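Local coordinates for odorant-binding protein 1d (Locusta migratoria, PDB 4PT1) that probably binds and carries small odorant molecules as a secreted insect odorant-binding protein of the PBP/GOBP family, at residues 5-10 against 119-124; 16-21 against 52-57; 45-50 against 102-107; 58-63 against 73-78; 65-70 against 86-91. All coordinates share one frame; numbering follows the deposited sequence.

Interaction 1 of 5, residues 5-10 against 119-124; sequences MKLTGR and SLVVRA
Leu-7 meets Leu-120, Val-121 and Ala-124 where the extended N-terminal segment of this all-helical insect odorant-binding fold lies against helix 115-129. The arrangement is a small example of how one branched side chain can bring an irregular chain end against a helix. Leu-120 and Ala-124 are one turn apart, with Val-121 beside them, and a single methyl of the leucine touches all three. Leu-7 has CG anti to its own carbonyl carbon (chi1 -63°) and CD1 anti to CA (chi2 -178°), an extended course that makes CD1 its leading methyl. On one side CD1 faces the beta-methyl of Ala-124, CD1 to CB 3.8 Å. Another neighbour is Val-121, whose CG2, the branch beside its backbone N, stands 3.9 Å from Leu-7 CD1. CD2 of Leu-120 is the third, 4.1 Å from Leu-7 CD1, at the more exposed margin. Outside the two segments, Met-12 of helix 10-13 touches both Leu-7 and Ala-124, while Pro-77 and Glu-79 also pack on Leu-7; Thr-8 OG1 is hydrogen-bonded to Glu-79. The side chain of Val-121 comes within about 4 Å of a bound 2-(2-methoxyethoxy)ethanol. The small side chain of Ala-124 probably leaves room for the leucine to approach the helix backbone, where Leu-7 CD1 lies 3.9 Å from the CA of Val-121.

Interaction 2 of 5, residues 16-21 against 52-57; sequences KEVDHT and KCIMVE
Val-18 CG1 lies against the aliphatic stem of Glu-57, 3.7 Å from its CB, the two side chains lying alongside and pointing opposite ways. CG1 is the branch anti to the valine backbone N (chi1 177°), and from there it also meets Ile-54, CG1 to CG1 at 4.1 Å. Beyond this apolar patch the glutamate chain bends at chi2, and one water links the helices: it donates to Glu-57 OE1 over 3.0 Å and is hydrogen-bonded to Thr-21 OG1 at 2.7 Å. The frame behind these contacts is a pair of helices, 15-26 and 45-57, whose local axes approach to 9.8 Å at an angle of 127°. The pair is also joined covalently, for Cys-53 forms a disulfide with Cys-22, the first of the three bridges of the classic insect odorant-binding fold. Ile-54, one of the residues lining the ligand pocket, also touches Phe-125 and lies about 4 Å from the bound 2-(2-methoxyethoxy)ethanol. The chemistry is thus divided: apolar stems pack directly, while the carboxylate meets Thr-21 through water and not by a direct bond, its OE1 being 4.4 Å from Thr-21 OG1.

Interaction 3 of 5, residues 45-50 against 102-107; sequences DDFKCY and TAYQIH
The ring of Tyr-104 has the aliphatic chain of Lys-48 over one face and the ring of Phe-47 at its edge. On the face, Lys-48 CE makes a CH-pi contact, 3.9 Å from the ring centroid and only 20° off the normal, though shifted toward the rim. Nearer the root of the tyrosine, Lys-48 CG comes to 3.5 Å from CG of Tyr-104, so the lysine, extended beyond its CG, runs over the ring from its attachment outward. Tyr-104 has its own CG anti to the backbone N (chi1 175°), which sets the ring along that chain. Phe-47 approaches differently. Its CE2 and the Tyr-104 CE1 are 3.9 Å apart, each near the plane of the other ring, an edge contact between nearly perpendicular side chains. The lysine ends in a salt bridge to Glu-101, one turn before Gln-105, which shares that carboxylate. Helices 45-57 and 99-113 cross here at 78°, their local axes 8.3 Å apart, and the insect odorant-binding fold ties the same pair by the disulfide between Cys-49 and Cys-100. With a serine in place of Tyr-104, Lys-48 is likely to lose the surface that supports its methylenes, the Phe-47 edge would face a gap, and the weak hydrogen bond to Val-42 O would go. Ala-103 adds a light touch to the crossing, its CB 4.4 Å from the carbonyl O of Lys-48.

Interaction 4 of 5, residues 58-63 against 73-78; sequences FNSLSD and LENVPP
Asn-75 ND2 donates to the carbonyl O of Phe-58 over 3.0 Å, in a nearly straight bond with an N-H...O angle of 171°. The acceptor lies in the plane of the asparagine amide, whereas the nitrogen is tilted 31° from the carbonyl plane of Phe-58. This amide is gripped at both ends. Its ND2 has a second partner in Glu-72 OE1, and its OD1 accepts from Arg-10 NE, so the rotation of the whole group is probably fixed. With CG anti to its carbonyl carbon (chi1 -71°), Asn-75 reaches across to the loop, where ND2 also comes to 3.5 Å from Phe-58 CB. The receiving carbonyl belongs to the residue just past helix 45-57, whose end is closed by a Schellman motif. Asn-59, at positive phi, is its C-prime residue, with Ser-60 N bonded back to Met-55 O and Asn-59 N to Val-56 O. The contact therefore joins a helix C-terminus of this odorant-binding fold to the last turn of helix 69-75. Replacing Asn-75 by an alanine is likely to leave the Phe-58 carbonyl and Arg-10 NE each without this partner, and Glu-72 without one of its donors. Beside the bond stands Ser-60, whose CB packs 3.7 Å from Asn-75 ND2, while its hydroxyl makes weak hydrogen bonds to Glu-72 and to Met-55 O. The ring of Phe-58 leads away to pack on Ile-11, which Asn-75 also touches.

Interaction 5 of 5, residues 65-70 against 86-91; sequences GVFVLE and RVVHSC
At the entry to helix 69-75, Leu-69 and Phe-67 come against Val-88 and His-89 near the C-terminal end of helix 81-90. The principle at work is a division of labour between the two branches of one leucine. Leu-69 has CG anti to the backbone N (chi1 175°), which carries the end of its side chain nearer to the opposing helix than its root would suggest. The CD1 branch then presses on Val-88, 3.5 Å from CG1, a close fit of methyl on methyl. Its other branch, CD2, lies 4.2 Å from His-89 CE1, the leucine and the histidine standing roughly square to each other. The CB of His-89 points away from residues 65-70, yet its ring comes nearer, with ND1 hydrogen-bonded to Lys-92. Val-88 CG1, the branch anti to its own backbone N, is shared by a second partner. Phe-67 presents the edge of its ring, CZ standing 4.2 Å from that methyl near the ring plane. In the insect odorant-binding fold this corner is pinned to helix 99-113 by the disulfide between Cys-91 and Cys-109, and Phe-67 packs on Ile-106 of the same helix. Next along the chain from the histidine, Ser-90 OG donates to the carbonyl O of Val-87 at 2.8 Å. Val-88 also touches Val-76 and Leu-73, and its side chain comes within about 4 Å of the bound 2-(2-methoxyethoxy)ethanol.

Several of the contacts border one pocket: Ile-54 (interaction 2) and His-107 (interaction 3) line it, and Val-121 (interaction 1), Ile-54 and Val-88 (interaction 5) each have side chains about 4 Å from the 2-(2-methoxyethoxy)ethanol, probably a crystallisation component, though it may mark the binding pocket. Interactions 1 and 3 lie on opposite sides of the chain's centre, their own centres about 19 Å apart. Interactions 2 and 3 share helix 45-57 and a probable hydrogen bond between Asp-19 OD1 and Tyr-50 OH, 2.7 Å. A salt bridge from Lys-52 NZ to Asp-63 OD1, also 2.7 Å, connects interactions 2 and 4. Probable hydrogen bonds tie interaction 4 to interaction 1 (Arg-10 NE to Asn-75 OD1, 2.6 Å) and to interaction 5 (Ser-60 O to Val-68 N, 2.9 Å).

Interaction 1 of 5, residues 5-10 against 119-124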
# COMPACT_ATOMS: atom_id res chain seq x y z
N MET A 5 -0.33 -2.15 -19.61
CA MET A 5 0.73 -1.84 -18.66
C MET A 5 0.78 -2.94 -17.59
O MET A 5 -0.25 -3.29 -17.00
CB MET A 5 0.49 -0.48 -18.01
N LYS A 6 1.97 -3.50 -17.41
CA LYS A 6 2.24 -4.51 -16.41
C LYS A 6 3.09 -3.83 -15.35
O LYS A 6 4.24 -3.47 -15.61
CB LYS A 6 2.98 -5.70 -17.03
CG LYS A 6 2.52 -7.07 -16.55
CD LYS A 6 3.16 -7.48 -15.23
CE LYS A 6 2.62 -8.82 -14.73
N LEU A 7 2.52 -3.60 -14.17
CA LEU A 7 3.28 -2.99 -13.08
C LEU A 7 4.41 -3.93 -12.63
O LEU A 7 4.16 -5.09 -12.28
CB LEU A 7 2.34 -2.62 -11.92
CG LEU A 7 1.25 -1.59 -12.20
CD1 LEU A 7 0.43 -1.28 -10.96
CD2 LEU A 7 1.84 -0.31 -12.78
N THR A 8 5.65 -3.44 -12.71
CA THR A 8 6.82 -4.11 -12.14
C THR A 8 7.31 -3.28 -10.94
O THR A 8 6.52 -2.53 -10.36
CB THR A 8 7.93 -4.34 -13.20
OG1 THR A 8 8.47 -3.08 -13.64
CG2 THR A 8 7.39 -5.11 -14.39
N GLY A 9 8.57 -3.43 -10.55
CA GLY A 9 9.11 -2.71 -9.38
C GLY A 9 9.26 -3.60 -8.16
O GLY A 9 8.75 -4.72 -8.13
N ARG A 10 9.95 -3.09 -7.14
CA ARG A 10 10.31 -3.90 -5.97
C ARG A 10 9.11 -4.40 -5.17
O ARG A 10 9.11 -5.53 -4.69
CB ARG A 10 11.33 -3.19 -5.06
CG ARG A 10 10.90 -1.87 -4.42
CD ARG A 10 12.11 -1.18 -3.77
NE ARG A 10 11.76 -0.06 -2.90
CZ ARG A 10 12.63 0.64 -2.17
NH1 ARG A 10 13.93 0.34 -2.19
NH2 ARG A 10 12.21 1.65 -1.40
N SER A 119 -6.66 2.28 -7.55
CA SER A 119 -7.38 1.04 -7.85
C SER A 119 -6.52 0.12 -8.70
O SER A 119 -6.45 -1.08 -8.49
CB SER A 119 -8.69 1.34 -8.60
OG SER A 119 -9.16 0.17 -9.25
N LEU A 120 -5.83 0.70 -9.67
CA LEU A 120 -4.92 -0.04 -10.54
C LEU A 120 -3.79 -0.77 -9.78
O LEU A 120 -3.48 -1.95 -10.05
CB LEU A 120 -4.29 0.94 -11.53
CG LEU A 120 -3.69 0.31 -12.77
CD1 LEU A 120 -4.65 0.58 -13.91
CD2 LEU A 120 -2.30 0.86 -13.09
N VAL A 121 -3.18 -0.05 -8.85
CA VAL A 121 -2.06 -0.58 -8.06
C VAL A 121 -2.51 -1.70 -7.10
O VAL A 121 -1.91 -2.80 -7.07
CB VAL A 121 -1.37 0.57 -7.30
CG1 VAL A 121 -0.46 0.05 -6.19
CG2 VAL A 121 -0.58 1.43 -8.27
N VAL A 122 -3.58 -1.46 -6.36
CA VAL A 122 -4.03 -2.43 -5.37
C VAL A 122 -4.49 -3.72 -6.08
O VAL A 122 -4.21 -4.82 -5.62
CB VAL A 122 -5.11 -1.86 -4.40
CG1 VAL A 122 -4.55 -0.68 -3.60
CG2 VAL A 122 -6.36 -1.41 -5.14
N ARG A 123 -5.14 -3.59 -7.23
CA ARG A 123 -5.58 -4.77 -7.97
C ARG A 123 -4.43 -5.62 -8.52
O ARG A 123 -4.53 -6.84 -8.53
CB ARG A 123 -6.54 -4.36 -9.09
CG ARG A 123 -7.90 -3.94 -8.57
CD ARG A 123 -8.92 -3.78 -9.69
NE ARG A 123 -10.27 -3.57 -9.18
N ALA A 124 -3.35 -4.97 -8.96
CA ALA A 124 -2.16 -5.65 -9.46
C ALA A 124 -1.43 -6.38 -8.33
O ALA A 124 -0.91 -7.48 -8.50
CB ALA A 124 -1.24 -4.65 -10.14

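Interaction 2 of 5, residues 16-21 against 52-57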
# COMPACT_ATOMS: atom_id res chain seq x y z
N LYS A 16 4.25 -11.43 -2.89
CA LYS A 16 3.97 -12.69 -2.19
C LYS A 16 4.77 -12.79 -0.91
O LYS A 16 4.24 -13.19 0.12
CB LYS A 16 4.32 -13.92 -3.06
CG LYS A 16 3.23 -14.36 -4.02
N GLU A 17 6.06 -12.47 -0.98
CA GLU A 17 6.94 -12.51 0.18
C GLU A 17 6.48 -11.62 1.31
O GLU A 17 6.34 -12.07 2.45
CB GLU A 17 8.34 -12.11 -0.25
CG GLU A 17 9.37 -12.08 0.86
CD GLU A 17 10.69 -11.47 0.40
OE1 GLU A 17 10.88 -11.29 -0.82
OE2 GLU A 17 11.52 -11.14 1.26
N VAL A 18 6.22 -10.35 0.98
CA VAL A 18 5.83 -9.37 2.00
C VAL A 18 4.41 -9.64 2.49
O VAL A 18 4.14 -9.50 3.68
CB VAL A 18 6.06 -7.91 1.52
CG1 VAL A 18 5.58 -6.89 2.54
CG2 VAL A 18 7.55 -7.69 1.28
N ASP A 19 3.52 -10.10 1.62
CA ASP A 19 2.19 -10.49 2.07
C ASP A 19 2.27 -11.67 3.06
O ASP A 19 1.57 -11.71 4.08
CB ASP A 19 1.29 -10.88 0.88
CG ASP A 19 0.01 -11.51 1.32
OD1 ASP A 19 -0.85 -10.77 1.84
OD2 ASP A 19 -0.14 -12.75 1.15
N HIS A 20 3.14 -12.63 2.76
CA HIS A 20 3.29 -13.77 3.67
C HIS A 20 3.66 -13.32 5.07
O HIS A 20 3.00 -13.69 6.04
CB HIS A 20 4.29 -14.75 3.12
CG HIS A 20 4.48 -15.94 4.00
ND1 HIS A 20 3.65 -17.00 3.95
CD2 HIS A 20 5.41 -16.21 5.00
CE1 HIS A 20 4.04 -17.91 4.86
NE2 HIS A 20 5.13 -17.44 5.49
N THR A 21 4.68 -12.47 5.20
CA THR A 21 5.15 -12.07 6.52
C THR A 21 4.11 -11.17 7.19
O THR A 21 3.80 -11.33 8.37
CB THR A 21 6.52 -11.36 6.47
OG1 THR A 21 6.43 -10.25 5.61
CG2 THR A 21 7.59 -12.26 5.92
N LYS A 52 0.38 -0.90 7.24
CA LYS A 52 1.56 -0.43 7.97
C LYS A 52 2.73 -1.40 7.79
O LYS A 52 3.86 -0.99 7.53
CB LYS A 52 1.22 -0.20 9.45
CG LYS A 52 2.37 0.20 10.35
CD LYS A 52 2.99 -0.98 11.06
CE LYS A 52 3.89 -0.49 12.18
NZ LYS A 52 4.54 -1.64 12.84
N CYS A 53 2.45 -2.69 7.89
CA CYS A 53 3.50 -3.70 7.81
C CYS A 53 4.17 -3.68 6.44
O CYS A 53 5.39 -3.79 6.35
CB CYS A 53 2.92 -5.08 8.12
SG CYS A 53 4.12 -6.41 8.01
N ILE A 54 3.38 -3.58 5.37
CA ILE A 54 3.91 -3.44 4.01
C ILE A 54 4.83 -2.22 3.92
O ILE A 54 5.93 -2.28 3.40
CB ILE A 54 2.79 -3.35 2.95
CG1 ILE A 54 2.15 -4.72 2.73
CG2 ILE A 54 3.33 -2.86 1.59
CD1 ILE A 54 0.92 -4.62 1.86
N MET A 55 4.38 -1.09 4.46
CA MET A 55 5.20 0.11 4.36
C MET A 55 6.52 -0.05 5.10
O MET A 55 7.55 0.42 4.64
CB MET A 55 4.43 1.34 4.85
CG MET A 55 3.23 1.68 3.99
SD MET A 55 2.41 3.17 4.56
CE MET A 55 3.53 4.41 3.89
N VAL A 56 6.48 -0.71 6.26
CA VAL A 56 7.71 -0.94 7.06
C VAL A 56 8.66 -1.84 6.30
O VAL A 56 9.84 -1.58 6.24
CB VAL A 56 7.40 -1.55 8.45
CG1 VAL A 56 8.70 -1.92 9.15
CG2 VAL A 56 6.61 -0.56 9.29
N GLU A 57 8.12 -2.88 5.67
CA GLU A 57 8.96 -3.82 4.92
C GLU A 57 9.58 -3.14 3.67
O GLU A 57 10.68 -3.52 3.23
CB GLU A 57 8.15 -5.05 4.54
CG GLU A 57 7.76 -5.91 5.73
CD GLU A 57 8.94 -6.57 6.40
OE1 GLU A 57 9.70 -7.29 5.71
OE2 GLU A 57 9.09 -6.41 7.63
O HOH W 1 8.61 -9.59 4.15

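Interaction 3 of 5, residues 45-50 against 102-107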
# COMPACT_ATOMS: atom_id res chain seq x y z
N ASP A 45 -9.01 -3.03 12.28
CA ASP A 45 -7.75 -2.64 12.89
C ASP A 45 -6.60 -3.46 12.33
O ASP A 45 -5.54 -2.92 12.13
CB ASP A 45 -7.79 -2.81 14.41
CG ASP A 45 -8.59 -1.72 15.11
OD1 ASP A 45 -9.13 -0.83 14.43
OD2 ASP A 45 -8.68 -1.76 16.36
N ASP A 46 -6.81 -4.76 12.11
CA ASP A 46 -5.75 -5.62 11.56
C ASP A 46 -5.40 -5.31 10.11
O ASP A 46 -4.24 -5.39 9.74
CB ASP A 46 -6.12 -7.11 11.64
CG ASP A 46 -6.26 -7.60 13.07
OD1 ASP A 46 -5.48 -7.15 13.91
OD2 ASP A 46 -7.13 -8.46 13.33
N PHE A 47 -6.39 -4.96 9.30
CA PHE A 47 -6.08 -4.53 7.93
C PHE A 47 -5.21 -3.26 7.91
O PHE A 47 -4.25 -3.16 7.16
CB PHE A 47 -7.35 -4.36 7.10
CG PHE A 47 -7.07 -3.84 5.73
CD1 PHE A 47 -6.47 -4.65 4.80
CD2 PHE A 47 -7.35 -2.53 5.40
CE1 PHE A 47 -6.18 -4.17 3.53
CE2 PHE A 47 -7.06 -2.04 4.14
CZ PHE A 47 -6.47 -2.87 3.21
N LYS A 48 -5.52 -2.28 8.75
CA LYS A 48 -4.67 -1.09 8.86
C LYS A 48 -3.20 -1.44 9.20
O LYS A 48 -2.25 -0.88 8.63
CB LYS A 48 -5.23 -0.13 9.90
CG LYS A 48 -6.67 0.27 9.60
CD LYS A 48 -7.12 1.44 10.44
CE LYS A 48 -8.59 1.74 10.18
NZ LYS A 48 -9.16 2.63 11.23
N CYS A 49 -3.03 -2.37 10.12
CA CYS A 49 -1.69 -2.76 10.52
C CYS A 49 -1.01 -3.59 9.43
O CYS A 49 0.20 -3.57 9.32
CB CYS A 49 -1.72 -3.50 11.86
SG CYS A 49 -2.08 -2.40 13.26
N TYR A 50 -1.80 -4.25 8.58
CA TYR A 50 -1.27 -4.90 7.39
C TYR A 50 -0.68 -3.87 6.40
O TYR A 50 0.43 -4.06 5.90
CB TYR A 50 -2.36 -5.73 6.73
CG TYR A 50 -1.94 -6.36 5.43
CD1 TYR A 50 -1.25 -7.58 5.42
CD2 TYR A 50 -2.27 -5.78 4.22
CE1 TYR A 50 -0.90 -8.17 4.23
CE2 TYR A 50 -1.90 -6.35 3.01
CZ TYR A 50 -1.21 -7.54 3.03
OH TYR A 50 -0.88 -8.10 1.85
N THR A 102 -2.05 5.88 10.67
CA THR A 102 -1.18 6.68 9.76
C THR A 102 -1.01 6.01 8.40
O THR A 102 -1.28 6.62 7.36
CB THR A 102 0.22 6.92 10.38
OG1 THR A 102 0.10 7.80 11.51
CG2 THR A 102 1.22 7.54 9.37
N ALA A 103 -0.58 4.75 8.41
CA ALA A 103 -0.45 4.01 7.14
C ALA A 103 -1.79 3.95 6.40
O ALA A 103 -1.85 4.26 5.21
CB ALA A 103 0.09 2.61 7.37
N TYR A 104 -2.86 3.58 7.10
CA TYR A 104 -4.18 3.34 6.44
C TYR A 104 -4.70 4.62 5.76
O TYR A 104 -5.25 4.55 4.66
CB TYR A 104 -5.20 2.74 7.43
CG TYR A 104 -6.62 2.56 6.89
CD1 TYR A 104 -6.99 1.44 6.13
CD2 TYR A 104 -7.59 3.52 7.12
CE1 TYR A 104 -8.28 1.29 5.64
CE2 TYR A 104 -8.89 3.39 6.64
CZ TYR A 104 -9.24 2.27 5.89
OH TYR A 104 -10.54 2.12 5.39
N GLN A 105 -4.48 5.76 6.39
CA GLN A 105 -4.95 7.03 5.89
C GLN A 105 -3.96 7.74 4.96
O GLN A 105 -4.39 8.60 4.19
CB GLN A 105 -5.28 7.96 7.07
CG GLN A 105 -6.33 7.41 8.03
CD GLN A 105 -7.74 7.31 7.45
OE1 GLN A 105 -8.02 7.80 6.36
NE2 GLN A 105 -8.64 6.66 8.19
N ILE A 106 -2.66 7.41 5.03
CA ILE A 106 -1.76 7.78 3.93
C ILE A 106 -2.36 7.11 2.68
O ILE A 106 -2.51 7.74 1.64
CB ILE A 106 -0.28 7.35 4.15
CG1 ILE A 106 0.44 8.28 5.15
CG2 ILE A 106 0.48 7.38 2.82
CD1 ILE A 106 1.80 7.79 5.62
N HIS A 107 -2.77 5.85 2.82
CA HIS A 107 -3.40 5.10 1.74
C HIS A 107 -4.76 5.63 1.31
O HIS A 107 -5.05 5.65 0.12
CB HIS A 107 -3.46 3.64 2.09
CG HIS A 107 -2.24 2.89 1.65
ND1 HIS A 107 -2.20 2.18 0.50
CD2 HIS A 107 -0.97 2.81 2.22
CE1 HIS A 107 -0.97 1.65 0.37
NE2 HIS A 107 -0.22 2.04 1.42

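Interaction 4 of 5, residues 58-63 against 73-78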
# COMPACT_ATOMS: atom_id res chain seq x y z
N PHE A 58 8.92 -2.13 3.12
CA PHE A 58 9.48 -1.36 1.99
C PHE A 58 10.02 0.02 2.38
O PHE A 58 10.09 0.93 1.55
CB PHE A 58 8.46 -1.25 0.85
CG PHE A 58 8.11 -2.58 0.25
CD1 PHE A 58 9.07 -3.31 -0.44
CD2 PHE A 58 6.83 -3.10 0.36
CE1 PHE A 58 8.76 -4.55 -1.00
CE2 PHE A 58 6.51 -4.33 -0.20
CZ PHE A 58 7.48 -5.05 -0.88
N ASN A 59 10.42 0.17 3.65
CA ASN A 59 11.21 1.31 4.12
C ASN A 59 10.53 2.69 4.09
O ASN A 59 11.20 3.69 4.38
CB ASN A 59 12.52 1.42 3.34
CG ASN A 59 13.25 0.10 3.25
OD1 ASN A 59 13.39 -0.47 2.16
ND2 ASN A 59 13.71 -0.40 4.40
N SER A 60 9.24 2.75 3.77
CA SER A 60 8.50 4.02 3.67
C SER A 60 7.83 4.41 4.96
O SER A 60 7.29 5.51 5.07
CB SER A 60 7.46 3.98 2.54
OG SER A 60 6.61 2.84 2.61
N LEU A 61 7.84 3.51 5.95
CA LEU A 61 7.40 3.83 7.29
C LEU A 61 8.30 3.15 8.32
O LEU A 61 8.77 2.02 8.12
CB LEU A 61 5.92 3.43 7.47
CG LEU A 61 5.11 4.12 8.56
CD1 LEU A 61 4.63 5.50 8.10
CD2 LEU A 61 3.92 3.28 9.00
N SER A 62 8.59 3.85 9.41
CA SER A 62 9.29 3.24 10.53
C SER A 62 8.28 2.39 11.28
O SER A 62 7.08 2.62 11.20
CB SER A 62 9.86 4.30 11.46
OG SER A 62 8.82 5.10 11.99
N ASP A 63 8.76 1.44 12.05
CA ASP A 63 7.89 0.64 12.92
C ASP A 63 7.00 1.51 13.81
O ASP A 63 5.84 1.17 14.07
CB ASP A 63 8.73 -0.32 13.78
CG ASP A 63 7.89 -1.38 14.48
OD1 ASP A 63 6.96 -1.94 13.86
OD2 ASP A 63 8.17 -1.64 15.67
N LEU A 73 8.83 7.18 -2.84
CA LEU A 73 8.97 7.56 -4.25
C LEU A 73 9.66 6.45 -5.00
O LEU A 73 9.26 6.13 -6.12
CB LEU A 73 9.73 8.88 -4.40
CG LEU A 73 9.04 10.13 -3.83
CD1 LEU A 73 9.98 11.32 -3.80
CD2 LEU A 73 7.75 10.50 -4.56
N GLU A 74 10.68 5.85 -4.40
CA GLU A 74 11.30 4.68 -5.01
C GLU A 74 10.33 3.50 -5.15
O GLU A 74 10.42 2.72 -6.11
CB GLU A 74 12.54 4.24 -4.23
CG GLU A 74 13.74 5.16 -4.40
CD GLU A 74 14.96 4.64 -3.67
OE1 GLU A 74 15.43 3.53 -4.02
OE2 GLU A 74 15.44 5.34 -2.75
N ASN A 75 9.40 3.36 -4.20
CA ASN A 75 8.39 2.28 -4.22
C ASN A 75 7.36 2.38 -5.34
O ASN A 75 6.67 1.41 -5.64
CB ASN A 75 7.65 2.18 -2.88
CG ASN A 75 8.52 1.64 -1.78
OD1 ASN A 75 9.50 0.96 -2.06
ND2 ASN A 75 8.20 1.97 -0.51
N VAL A 76 7.22 3.56 -5.95
CA VAL A 76 6.26 3.72 -7.06
C VAL A 76 6.73 2.89 -8.26
O VAL A 76 7.89 3.00 -8.65
CB VAL A 76 6.14 5.19 -7.51
CG1 VAL A 76 5.21 5.30 -8.71
CG2 VAL A 76 5.67 6.06 -6.35
N PRO A 77 5.85 2.02 -8.82
CA PRO A 77 6.23 1.18 -9.96
C PRO A 77 6.70 2.04 -11.11
O PRO A 77 6.13 3.12 -11.34
CB PRO A 77 4.93 0.46 -10.30
CG PRO A 77 4.24 0.34 -9.00
CD PRO A 77 4.54 1.62 -8.28
N PRO A 78 7.72 1.58 -11.85
CA PRO A 78 8.30 2.43 -12.90
C PRO A 78 7.30 2.83 -13.98
O PRO A 78 7.45 3.90 -14.57
CB PRO A 78 9.48 1.60 -13.46
CG PRO A 78 9.22 0.21 -13.01
CD PRO A 78 8.43 0.28 -11.74

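Interaction 5 of 5, residues 65-70 against 86-91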
# COMPACT_ATOMS: atom_id res chain seq x y z
N GLY A 65 5.93 4.50 13.01
CA GLY A 65 5.03 5.27 12.20
C GLY A 65 5.59 6.57 11.63
O GLY A 65 4.83 7.48 11.42
N VAL A 66 6.90 6.64 11.35
CA VAL A 66 7.51 7.82 10.69
C VAL A 66 7.59 7.58 9.18
O VAL A 66 8.30 6.68 8.73
CB VAL A 66 8.92 8.13 11.24
CG1 VAL A 66 9.51 9.38 10.59
CG2 VAL A 66 8.87 8.29 12.76
N PHE A 67 6.87 8.39 8.41
CA PHE A 67 6.87 8.32 6.92
C PHE A 67 8.21 8.75 6.31
O PHE A 67 8.77 9.77 6.72
CB PHE A 67 5.71 9.15 6.37
CG PHE A 67 5.58 9.10 4.87
CD1 PHE A 67 5.13 7.96 4.23
CD2 PHE A 67 5.94 10.20 4.10
CE1 PHE A 67 5.01 7.92 2.86
CE2 PHE A 67 5.82 10.17 2.73
CZ PHE A 67 5.35 9.03 2.10
N VAL A 68 8.71 7.99 5.34
CA VAL A 68 9.99 8.27 4.68
C VAL A 68 9.77 8.48 3.17
O VAL A 68 9.70 7.53 2.38
CB VAL A 68 11.03 7.17 4.96
CG1 VAL A 68 12.37 7.55 4.38
CG2 VAL A 68 11.17 6.92 6.46
N LEU A 69 9.68 9.75 2.77
CA LEU A 69 9.29 10.14 1.39
C LEU A 69 10.17 9.54 0.30
O LEU A 69 9.66 9.08 -0.69
CB LEU A 69 9.30 11.66 1.26
CG LEU A 69 9.04 12.29 -0.11
CD1 LEU A 69 7.67 11.92 -0.66
CD2 LEU A 69 9.19 13.80 -0.01
N GLU A 70 11.48 9.57 0.49
CA GLU A 70 12.43 9.13 -0.55
C GLU A 70 12.22 7.66 -0.87
O GLU A 70 12.26 7.25 -2.03
CB GLU A 70 13.89 9.39 -0.10
N ARG A 86 3.26 12.08 -8.17
CA ARG A 86 2.31 13.19 -7.91
C ARG A 86 1.45 12.85 -6.70
O ARG A 86 1.32 13.64 -5.78
CB ARG A 86 1.44 13.45 -9.15
CG ARG A 86 0.59 14.71 -9.02
CD ARG A 86 -0.28 14.93 -10.25
NE ARG A 86 0.50 14.88 -11.48
N VAL A 87 0.87 11.66 -6.69
CA VAL A 87 0.11 11.18 -5.54
C VAL A 87 0.90 11.14 -4.22
O VAL A 87 0.42 11.61 -3.19
CB VAL A 87 -0.47 9.80 -5.85
CG1 VAL A 87 -1.01 9.15 -4.59
CG2 VAL A 87 -1.54 9.95 -6.94
N VAL A 88 2.12 10.61 -4.24
CA VAL A 88 2.91 10.55 -3.04
C VAL A 88 3.21 11.95 -2.48
O VAL A 88 3.11 12.16 -1.26
CB VAL A 88 4.22 9.76 -3.24
CG1 VAL A 88 5.13 9.93 -2.02
CG2 VAL A 88 3.91 8.30 -3.49
N HIS A 89 3.56 12.89 -3.36
CA HIS A 89 3.88 14.26 -2.94
C HIS A 89 2.67 14.92 -2.36
O HIS A 89 2.80 15.74 -1.44
CB HIS A 89 4.50 15.08 -4.08
CG HIS A 89 5.96 14.78 -4.32
ND1 HIS A 89 6.93 15.16 -3.47
CD2 HIS A 89 6.60 14.14 -5.38
CE1 HIS A 89 8.12 14.77 -3.94
NE2 HIS A 89 7.93 14.14 -5.10
N SER A 90 1.49 14.57 -2.86
CA SER A 90 0.26 15.19 -2.36
C SER A 90 -0.16 14.67 -0.97
O SER A 90 -0.98 15.30 -0.29
CB SER A 90 -0.89 15.05 -3.38
OG SER A 90 -1.42 13.75 -3.46
N CYS A 91 0.43 13.56 -0.54
CA CYS A 91 0.02 12.84 0.68
C CYS A 91 1.13 12.71 1.72
O CYS A 91 1.00 11.98 2.72
CB CYS A 91 -0.50 11.46 0.27
SG CYS A 91 -2.02 11.55 -0.71